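Local atomic coordinates of Lactamase_B domain-containing protein (Pontibacter korlensis, PDB entry 6XFR), a protein that probably hydrolyses beta-lactam antibiotics to substituted beta-amino acids, as a zinc-dependent class B metallo-beta-lactamase of the B1 group. Residues B[39-49]-B[67-77]; B[6-14]-B[18-26]. All coordinates share one frame; numbering follows the deposited sequence.

Interaction 1: B[39-49]-B[67-77]; sequences STKEGAVLIDT and LKQPVKVCVPT
The side-chain amide of Gln69 bridges to the chain around Ser39 and Thr40 through both of its polar atoms. Its OE1 accepts from Ser39 OG at 2.6 Å, while NE2 donates to Thr40 O at 3.1 Å; that donor bond is bent, and the oxygen lies somewhat out of the amide plane. With CG set between backbone N and carbonyl carbon (chi1 78°) and the chain extended beyond it, the glutamine reaches past Gly43 to the turn. Thr40 OG1 shapes that turn, accepting from Glu42 N at 3.0 Å in an ST turn and donating to Gly43 O at 2.7 Å. Beside the amide, the CD2 branch of Leu67 meets Ala44 CB at 4.0 Å.

From here the strands 43-47 and 71-75 run parallel. Ala44 N donates to Pro70 O at 2.9 Å, and Ala44 O receives Lys72 N. Leu46 repeats the pattern between Val73 O and Val75 N, which places one extra residue, at Lys72, on the second strand. Side chains then pack on two faces. On one, Leu46 CB touches Cys74 CB at 3.8 Å and Thr49 CG2 approaches Cys74 SG. On the other, Ile47 and Val75 lie side by side, CD1 to CB 3.8 Å apart, as do Val45 and Val73.

At the far end Asp48 N reaches Val75 O from above the carbonyl plane. Thr49 OG1 accepts from Gly86 N.

The pair is the sheet half of a beta-alpha-beta unit completed by helix 53-67. Weak bonds from the N and OG1 of Thr77 to Asp48 OD2 link the end of strand 43-47 to the residue just before the zinc ligand His78, while the salt bridge from Asp48 OD1 to Lys83 is the firmer tie.

Interaction 2: B[6-14]-B[18-26]; sequences QQLEVTKIS and WIHTSYKTY
A beta hairpin opens the modelled chain, its antiparallel arms 8-14 and 17-25 paired by backbone bonds and by side chains on both faces. Glu9 and Thr21 form one hydrogen-bonded pair and Thr11 and Ile19 the next; Thr11 N to Ile19 O measures 2.8 Å. Near the turn, Lys12 runs alongside the indole of Trp18, its CG over one face, 3.3 Å from the centroid of the five-membered ring in a CH-pi contact, with CE farther along at CZ2. Val10 CG1 reaches Trp18 CD1 at 3.5 Å. On the face of Ile19, opposite that of Trp18, Ile13, which with Ser14 forms a classic beta bulge, meets Ile19 CD1 through CG2 at 3.7 Å. At the other end the Gln6 amide stacks on the Tyr23 ring, the planes 28° apart and NE2 over the ring centre, while Glu9 CB comes to the ring edge.

Strand 17-25 is flanked by strand 30-40, which carries on the sheet; His34 ND1 bonds Thr21 OG1. Helix 53-67 covers the Val10 and Trp18 face, with Trp62 edge-to-face on Trp18. On the outer strand, Val10 O and Ser14 OG bond Gln166 and Asp207 of a second subunit.

From the N terminus the chain first turns back tightly after strand 8-14, and interaction 2 closes that short hairpin. Strand 30-40 then continues the sheet, and interaction 1 begins at its end, closing the longer excursion through helix 53-67 that brings 67-77 beside 39-49. The two contacts follow one another in series, neither nesting nor crossing. They occupy opposite ends of one mixed five-strand sheet, with 8-14 and 71-75 as its outer strands in this chain. Between them, Trp18 CZ3 packs on Ser39 CB at 3.5 Å, and His20 NE2 makes weak hydrogen bonds to the backbone oxygens of Ile47 and Asp48, tying the hairpin to the beta-alpha-beta unit.

Interaction 1: B[39-49]-B[67-77]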
loop_
_atom_site.group_PDB
_atom_site.type_symbol
_atom_site.label_atom_id
_atom_site.label_comp_id
_atom_site.label_asym_id
_atom_site.label_seq_id
_atom_site.Cartn_x
_atom_site.Cartn_y
_atom_site.Cartn_z
ATOM N N SER B 39 -4.130 -15.951 5.327
ATOM C CA SER B 39 -4.034 -16.900 6.426
ATOM C C SER B 39 -5.414 -17.110 7.027
ATOM O O SER B 39 -6.164 -16.149 7.210
ATOM C CB SER B 39 -3.049 -16.405 7.491
ATOM O OG SER B 39 -2.754 -17.447 8.410
ATOM N N THR B 40 -5.774 -18.365 7.272
ATOM C CA THR B 40 -7.070 -18.699 7.858
ATOM C C THR B 40 -6.816 -19.614 9.036
ATOM O O THR B 40 -5.678 -20.017 9.300
ATOM C CB THR B 40 -8.064 -19.352 6.859
ATOM O OG1 THR B 40 -7.818 -20.751 6.759
ATOM C CG2 THR B 40 -7.946 -18.747 5.465
ATOM N N LYS B 41 -7.878 -19.893 9.780
ATOM C CA LYS B 41 -7.715 -20.775 10.914
ATOM C C LYS B 41 -7.410 -22.186 10.476
ATOM O O LYS B 41 -6.986 -22.980 11.310
ATOM C CB LYS B 41 -8.989 -20.794 11.764
ATOM C CG LYS B 41 -9.255 -19.470 12.481
ATOM C CD LYS B 41 -10.638 -19.403 13.134
ATOM C CE LYS B 41 -11.400 -18.175 12.645
ATOM N NZ LYS B 41 -10.520 -16.959 12.654
ATOM N N GLU B 42 -7.524 -22.492 9.181
ATOM C CA GLU B 42 -7.453 -23.878 8.713
ATOM C C GLU B 42 -6.487 -24.056 7.552
ATOM O O GLU B 42 -6.594 -25.037 6.827
ATOM C CB GLU B 42 -8.833 -24.412 8.302
ATOM C CG GLU B 42 -9.702 -24.829 9.464
ATOM C CD GLU B 42 -8.908 -25.503 10.583
ATOM O OE1 GLU B 42 -8.228 -26.517 10.325
ATOM O OE2 GLU B 42 -8.977 -25.028 11.737
ATOM N N GLY B 43 -5.569 -23.127 7.346
ATOM C CA GLY B 43 -4.626 -23.195 6.252
ATOM C C GLY B 43 -4.565 -21.881 5.503
ATOM O O GLY B 43 -5.347 -20.956 5.729
ATOM N N ALA B 44 -3.615 -21.828 4.572
ATOM C CA ALA B 44 -3.349 -20.618 3.811
ATOM C C ALA B 44 -3.889 -20.743 2.396
ATOM O O ALA B 44 -3.932 -21.829 1.812
ATOM C CB ALA B 44 -1.849 -20.290 3.785
ATOM N N VAL B 45 -4.336 -19.619 1.865
ATOM C CA VAL B 45 -4.785 -19.542 0.487
ATOM C C VAL B 45 -3.795 -18.719 -0.305
ATOM O O VAL B 45 -3.292 -17.694 0.169
ATOM C CB VAL B 45 -6.195 -18.965 0.357
ATOM C CG1 VAL B 45 -6.480 -18.645 -1.097
ATOM C CG2 VAL B 45 -7.150 -19.966 0.901
ATOM N N LEU B 46 -3.515 -19.194 -1.508
ATOM C CA LEU B 46 -2.555 -18.611 -2.423
ATOM C C LEU B 46 -3.338 -18.034 -3.589
ATOM O O LEU B 46 -4.109 -18.748 -4.231
ATOM C CB LEU B 46 -1.580 -19.680 -2.903
ATOM C CG LEU B 46 -0.192 -19.219 -3.227
ATOM C CD1 LEU B 46 0.221 -18.242 -2.145
ATOM C CD2 LEU B 46 0.660 -20.442 -3.239
ATOM N N ILE B 47 -3.242 -16.737 -3.783
ATOM C CA ILE B 47 -3.806 -16.091 -4.960
ATOM C C ILE B 47 -2.623 -15.696 -5.830
ATOM O O ILE B 47 -1.890 -14.751 -5.502
ATOM C CB ILE B 47 -4.700 -14.894 -4.608
ATOM C CG1 ILE B 47 -5.771 -15.315 -3.600
ATOM C CG2 ILE B 47 -5.351 -14.328 -5.873
ATOM C CD1 ILE B 47 -6.615 -16.417 -4.067
ATOM N N ASP B 48 -2.460 -16.422 -6.943
ATOM C CA ASP B 48 -1.298 -16.343 -7.820
ATOM C C ASP B 48 -0.108 -17.121 -7.275
ATOM O O ASP B 48 0.113 -17.183 -6.059
ATOM C CB ASP B 48 -0.864 -14.903 -8.065
ATOM C CG ASP B 48 -1.709 -14.227 -9.104
ATOM O OD1 ASP B 48 -1.480 -13.022 -9.346
ATOM O OD2 ASP B 48 -2.614 -14.902 -9.663
ATOM N N THR B 49 0.644 -17.731 -8.185
ATOM C CA THR B 49 1.923 -18.329 -7.873
ATOM C C THR B 49 2.988 -17.250 -7.994
ATOM O O THR B 49 2.728 -16.144 -8.459
ATOM C CB THR B 49 2.203 -19.484 -8.837
ATOM O OG1 THR B 49 2.201 -18.968 -10.183
ATOM C CG2 THR B 49 1.145 -20.576 -8.708
ATOM N N LEU B 67 3.955 -18.426 8.508
ATOM C CA LEU B 67 2.594 -18.817 8.835
ATOM C C LEU B 67 2.524 -20.199 9.466
ATOM O O LEU B 67 1.496 -20.533 10.061
ATOM C CB LEU B 67 1.720 -18.821 7.585
ATOM C CG LEU B 67 1.179 -17.491 7.081
ATOM C CD1 LEU B 67 2.286 -16.535 6.921
ATOM C CD2 LEU B 67 0.474 -17.726 5.730
ATOM N N LYS B 68 3.575 -21.013 9.318
ATOM C CA LYS B 68 3.645 -22.369 9.868
ATOM C C LYS B 68 2.320 -23.121 9.686
ATOM O O LYS B 68 1.793 -23.728 10.621
ATOM C CB LYS B 68 4.056 -22.331 11.342
ATOM C CG LYS B 68 5.222 -21.364 11.642
ATOM C CD LYS B 68 5.292 -21.026 13.083
ATOM C CE LYS B 68 6.489 -21.731 13.722
ATOM N NZ LYS B 68 6.463 -23.253 13.639
ATOM N N GLN B 69 1.772 -23.073 8.464
ATOM C CA GLN B 69 0.572 -23.826 8.094
ATOM C C GLN B 69 0.639 -24.223 6.620
ATOM O O GLN B 69 1.351 -23.579 5.834
ATOM C CB GLN B 69 -0.717 -23.031 8.376
ATOM C CG GLN B 69 -1.061 -21.944 7.365
ATOM C CD GLN B 69 -2.045 -20.889 7.890
ATOM O OE1 GLN B 69 -2.037 -19.740 7.433
ATOM N NE2 GLN B 69 -2.902 -21.279 8.846
ATOM N N PRO B 70 -0.038 -25.303 6.221
ATOM C CA PRO B 70 -0.040 -25.685 4.808
ATOM C C PRO B 70 -0.910 -24.771 3.954
ATOM O O PRO B 70 -1.872 -24.154 4.426
ATOM C CB PRO B 70 -0.595 -27.117 4.828
ATOM C CG PRO B 70 -1.369 -27.207 6.065
ATOM C CD PRO B 70 -0.642 -26.351 7.063
ATOM N N VAL B 71 -0.582 -24.749 2.655
ATOM C CA VAL B 71 -1.359 -24.036 1.645
ATOM C C VAL B 71 -2.477 -24.974 1.213
ATOM O O VAL B 71 -2.217 -26.071 0.715
ATOM C CB VAL B 71 -0.494 -23.631 0.433
ATOM C CG1 VAL B 71 -1.324 -22.872 -0.618
ATOM C CG2 VAL B 71 0.704 -22.806 0.843
ATOM N N LYS B 72 -3.721 -24.565 1.435
ATOM C CA LYS B 72 -4.827 -25.449 1.110
ATOM C C LYS B 72 -5.126 -25.434 -0.379
ATOM O O LYS B 72 -5.543 -26.455 -0.939
ATOM C CB LYS B 72 -6.085 -25.051 1.897
ATOM C CG LYS B 72 -5.969 -25.239 3.412
ATOM C CD LYS B 72 -5.061 -26.407 3.738
ATOM C CE LYS B 72 -5.740 -27.328 4.710
ATOM N NZ LYS B 72 -5.261 -28.724 4.499
ATOM N N VAL B 73 -4.900 -24.298 -1.039
ATOM C CA VAL B 73 -5.353 -24.131 -2.413
ATOM C C VAL B 73 -4.636 -22.933 -3.019
ATOM O O VAL B 73 -4.264 -21.983 -2.322
ATOM C CB VAL B 73 -6.893 -23.961 -2.461
ATOM C CG1 VAL B 73 -7.254 -22.526 -2.040
ATOM C CG2 VAL B 73 -7.426 -24.253 -3.848
ATOM N N CYS B 74 -4.494 -22.951 -4.326
ATOM C CA CYS B 74 -3.879 -21.847 -5.030
ATOM C C CYS B 74 -4.763 -21.496 -6.214
ATOM O O CYS B 74 -5.216 -22.376 -6.956
ATOM C CB CYS B 74 -2.474 -22.255 -5.484
ATOM S SG CYS B 74 -1.699 -21.237 -6.756
ATOM N N VAL B 75 -4.963 -20.202 -6.428
ATOM C CA VAL B 75 -5.961 -19.783 -7.404
ATOM C C VAL B 75 -5.273 -18.810 -8.345
ATOM O O VAL B 75 -5.170 -17.619 -8.010
ATOM C CB VAL B 75 -7.171 -19.121 -6.725
ATOM C CG1 VAL B 75 -8.176 -18.605 -7.783
ATOM C CG2 VAL B 75 -7.813 -20.042 -5.697
ATOM N N PRO B 76 -4.773 -19.257 -9.504
ATOM C CA PRO B 76 -4.245 -18.311 -10.492
ATOM C C PRO B 76 -5.374 -17.496 -11.073
ATOM O O PRO B 76 -6.516 -17.951 -11.134
ATOM C CB PRO B 76 -3.600 -19.205 -11.554
ATOM C CG PRO B 76 -3.301 -20.474 -10.830
ATOM C CD PRO B 76 -4.432 -20.646 -9.840
ATOM N N THR B 77 -5.057 -16.250 -11.430
ATOM C CA THR B 77 -6.054 -15.329 -11.961
ATOM C C THR B 77 -6.099 -15.275 -13.490
ATOM O O THR B 77 -7.004 -14.643 -14.044
ATOM C CB THR B 77 -5.820 -13.930 -11.396
ATOM O OG1 THR B 77 -4.560 -13.417 -11.861
ATOM C CG2 THR B 77 -5.867 -13.964 -9.873
#

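Interaction 2: B[6-14]-B[18-26]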
loop_
_atom_site.group_PDB
_atom_site.type_symbol
_atom_site.label_atom_id
_atom_site.label_comp_id
_atom_site.label_asym_id
_atom_site.label_seq_id
_atom_site.Cartn_x
_atom_site.Cartn_y
_atom_site.Cartn_z
ATOM N N GLN B 6 15.317 -10.720 -8.689
ATOM C CA GLN B 6 16.136 -10.384 -7.523
ATOM C C GLN B 6 15.594 -11.047 -6.259
ATOM O O GLN B 6 16.077 -10.762 -5.156
ATOM C CB GLN B 6 16.201 -8.876 -7.318
ATOM C CG GLN B 6 15.149 -8.363 -6.356
ATOM C CD GLN B 6 14.865 -6.890 -6.534
ATOM O OE1 GLN B 6 15.262 -6.292 -7.541
ATOM N NE2 GLN B 6 14.163 -6.290 -5.558
ATOM N N GLN B 7 14.581 -11.902 -6.445
ATOM C CA GLN B 7 14.088 -12.793 -5.406
ATOM C C GLN B 7 12.571 -12.756 -5.265
ATOM O O GLN B 7 11.822 -12.734 -6.256
ATOM C CB GLN B 7 14.697 -12.452 -4.053
ATOM C CG GLN B 7 15.861 -13.309 -3.682
ATOM C CD GLN B 7 15.948 -13.462 -2.186
ATOM O OE1 GLN B 7 15.404 -12.632 -1.436
ATOM N NE2 GLN B 7 16.616 -14.532 -1.732
ATOM N N LEU B 8 12.126 -12.760 -4.009
ATOM C CA LEU B 8 10.721 -12.677 -3.686
ATOM C C LEU B 8 10.580 -11.902 -2.395
ATOM O O LEU B 8 11.335 -12.123 -1.450
ATOM C CB LEU B 8 10.073 -14.055 -3.548
ATOM C CG LEU B 8 8.588 -13.924 -3.165
ATOM C CD1 LEU B 8 7.670 -14.591 -4.196
ATOM C CD2 LEU B 8 8.343 -14.454 -1.768
ATOM N N GLU B 9 9.584 -11.030 -2.345
ATOM C CA GLU B 9 9.333 -10.208 -1.176
ATOM C C GLU B 9 7.887 -10.357 -0.733
ATOM O O GLU B 9 6.988 -10.518 -1.567
ATOM C CB GLU B 9 9.635 -8.764 -1.479
ATOM C CG GLU B 9 10.836 -8.321 -0.769
ATOM C CD GLU B 9 10.559 -8.257 0.715
ATOM O OE1 GLU B 9 10.023 -7.218 1.169
ATOM O OE2 GLU B 9 10.822 -9.267 1.420
ATOM N N VAL B 10 7.665 -10.340 0.580
ATOM C CA VAL B 10 6.330 -10.491 1.152
ATOM C C VAL B 10 6.069 -9.326 2.101
ATOM O O VAL B 10 6.909 -9.016 2.962
ATOM C CB VAL B 10 6.158 -11.835 1.878
ATOM C CG1 VAL B 10 4.737 -11.972 2.386
ATOM C CG2 VAL B 10 6.497 -12.951 0.945
ATOM N N THR B 11 4.927 -8.649 1.914
ATOM C CA THR B 11 4.536 -7.579 2.826
ATOM C C THR B 11 3.107 -7.775 3.312
ATOM O O THR B 11 2.233 -8.182 2.545
ATOM C CB THR B 11 4.701 -6.197 2.168
ATOM O OG1 THR B 11 4.294 -6.269 0.796
ATOM C CG2 THR B 11 6.151 -5.739 2.241
ATOM N N LYS B 12 2.878 -7.428 4.579
ATOM C CA LYS B 12 1.587 -7.601 5.225
ATOM C C LYS B 12 0.751 -6.336 5.041
ATOM O O LYS B 12 1.244 -5.227 5.242
ATOM C CB LYS B 12 1.791 -7.902 6.708
ATOM C CG LYS B 12 0.994 -9.074 7.204
ATOM C CD LYS B 12 1.130 -9.283 8.709
ATOM C CE LYS B 12 -0.102 -10.033 9.219
ATOM N NZ LYS B 12 0.019 -10.335 10.686
ATOM N N ILE B 13 -0.514 -6.482 4.653
ATOM C CA ILE B 13 -1.367 -5.306 4.538
ATOM C C ILE B 13 -2.569 -5.321 5.483
ATOM O O ILE B 13 -3.134 -4.251 5.748
ATOM C CB ILE B 13 -1.832 -5.084 3.083
ATOM C CG1 ILE B 13 -2.689 -6.238 2.531
ATOM C CG2 ILE B 13 -0.646 -4.798 2.157
ATOM C CD1 ILE B 13 -3.241 -5.865 1.159
ATOM N N SER B 14 -3.011 -6.484 5.961
ATOM C CA SER B 14 -4.128 -6.676 6.877
ATOM C C SER B 14 -3.683 -7.744 7.860
ATOM O O SER B 14 -2.668 -8.404 7.648
ATOM C CB SER B 14 -5.390 -7.098 6.113
ATOM O OG SER B 14 -6.561 -6.882 6.873
ATOM N N TRP B 18 -1.273 -10.950 3.116
ATOM C CA TRP B 18 0.036 -10.545 2.646
ATOM C C TRP B 18 0.010 -10.345 1.139
ATOM O O TRP B 18 -0.823 -10.907 0.435
ATOM C CB TRP B 18 1.094 -11.591 2.976
ATOM C CG TRP B 18 1.467 -11.717 4.434
ATOM C CD1 TRP B 18 2.596 -11.221 5.042
ATOM C CD2 TRP B 18 0.756 -12.442 5.455
ATOM N NE1 TRP B 18 2.621 -11.581 6.372
ATOM C CE2 TRP B 18 1.507 -12.331 6.652
ATOM C CE3 TRP B 18 -0.447 -13.160 5.480
ATOM C CZ2 TRP B 18 1.082 -12.900 7.863
ATOM C CZ3 TRP B 18 -0.857 -13.733 6.696
ATOM C CH2 TRP B 18 -0.093 -13.588 7.864
ATOM N N ILE B 19 0.959 -9.563 0.638
ATOM C CA ILE B 19 1.221 -9.474 -0.787
ATOM C C ILE B 19 2.597 -10.061 -1.014
ATOM O O ILE B 19 3.562 -9.623 -0.381
ATOM C CB ILE B 19 1.153 -8.035 -1.313
ATOM C CG1 ILE B 19 -0.300 -7.536 -1.302
ATOM C CG2 ILE B 19 1.708 -7.966 -2.721
ATOM C CD1 ILE B 19 -0.418 -6.027 -1.300
ATOM N N HIS B 20 2.678 -11.085 -1.868
ATOM C CA HIS B 20 3.961 -11.593 -2.314
ATOM C C HIS B 20 4.313 -10.907 -3.624
ATOM O O HIS B 20 3.424 -10.630 -4.446
ATOM C CB HIS B 20 3.962 -13.130 -2.457
ATOM C CG HIS B 20 2.973 -13.694 -3.446
ATOM N ND1 HIS B 20 3.247 -13.810 -4.795
ATOM C CD2 HIS B 20 1.741 -14.239 -3.265
ATOM C CE1 HIS B 20 2.207 -14.355 -5.406
ATOM N NE2 HIS B 20 1.280 -14.627 -4.504
ATOM N N THR B 21 5.602 -10.575 -3.784
ATOM C CA THR B 21 6.071 -9.854 -4.964
ATOM C C THR B 21 7.259 -10.608 -5.529
ATOM O O THR B 21 8.252 -10.833 -4.831
ATOM C CB THR B 21 6.437 -8.381 -4.689
ATOM O OG1 THR B 21 5.275 -7.665 -4.262
ATOM C CG2 THR B 21 6.935 -7.710 -5.970
ATOM N N SER B 22 7.126 -11.022 -6.782
ATOM C CA SER B 22 8.178 -11.658 -7.562
ATOM C C SER B 22 8.858 -10.594 -8.411
ATOM O O SER B 22 8.236 -9.616 -8.835
ATOM C CB SER B 22 7.586 -12.749 -8.475
ATOM O OG SER B 22 7.306 -13.971 -7.813
ATOM N N TYR B 23 10.134 -10.794 -8.688
ATOM C CA TYR B 23 10.832 -9.818 -9.504
ATOM C C TYR B 23 11.407 -10.499 -10.731
ATOM O O TYR B 23 11.715 -11.694 -10.721
ATOM C CB TYR B 23 11.935 -9.074 -8.705
ATOM C CG TYR B 23 11.382 -8.284 -7.530
ATOM C CD1 TYR B 23 11.532 -8.748 -6.228
ATOM C CD2 TYR B 23 10.668 -7.109 -7.724
ATOM C CE1 TYR B 23 11.004 -8.057 -5.145
ATOM C CE2 TYR B 23 10.129 -6.409 -6.650
ATOM C CZ TYR B 23 10.303 -6.886 -5.357
ATOM O OH TYR B 23 9.792 -6.188 -4.275
ATOM N N LYS B 24 11.528 -9.705 -11.787
ATOM C CA LYS B 24 12.218 -10.062 -13.010
ATOM C C LYS B 24 12.689 -8.763 -13.623
ATOM O O LYS B 24 11.910 -7.815 -13.726
ATOM C CB LYS B 24 11.296 -10.773 -13.989
ATOM C CG LYS B 24 10.966 -12.159 -13.596
ATOM C CD LYS B 24 10.873 -13.039 -14.806
ATOM C CE LYS B 24 10.513 -14.421 -14.345
ATOM N NZ LYS B 24 10.717 -14.534 -12.866
ATOM N N THR B 25 13.922 -8.738 -14.101
ATOM C CA THR B 25 14.406 -7.556 -14.797
ATOM C C THR B 25 14.159 -7.751 -16.286
ATOM O O THR B 25 14.516 -8.792 -16.854
ATOM C CB THR B 25 15.889 -7.289 -14.482
ATOM O OG1 THR B 25 16.274 -6.017 -15.025
ATOM C CG2 THR B 25 16.802 -8.379 -15.034
ATOM N N TYR B 26 13.515 -6.760 -16.902
ATOM C CA TYR B 26 13.068 -6.822 -18.291
ATOM C C TYR B 26 13.696 -5.659 -19.042
ATOM O O TYR B 26 13.279 -4.508 -18.868
ATOM C CB TYR B 26 11.548 -6.733 -18.402
ATOM C CG TYR B 26 10.828 -8.043 -18.514
ATOM C CD1 TYR B 26 11.081 -9.077 -17.623
ATOM C CD2 TYR B 26 9.872 -8.235 -19.495
ATOM C CE1 TYR B 26 10.413 -10.267 -17.717
ATOM C CE2 TYR B 26 9.197 -9.419 -19.596
ATOM C CZ TYR B 26 9.470 -10.435 -18.707
ATOM O OH TYR B 26 8.799 -11.632 -18.814
#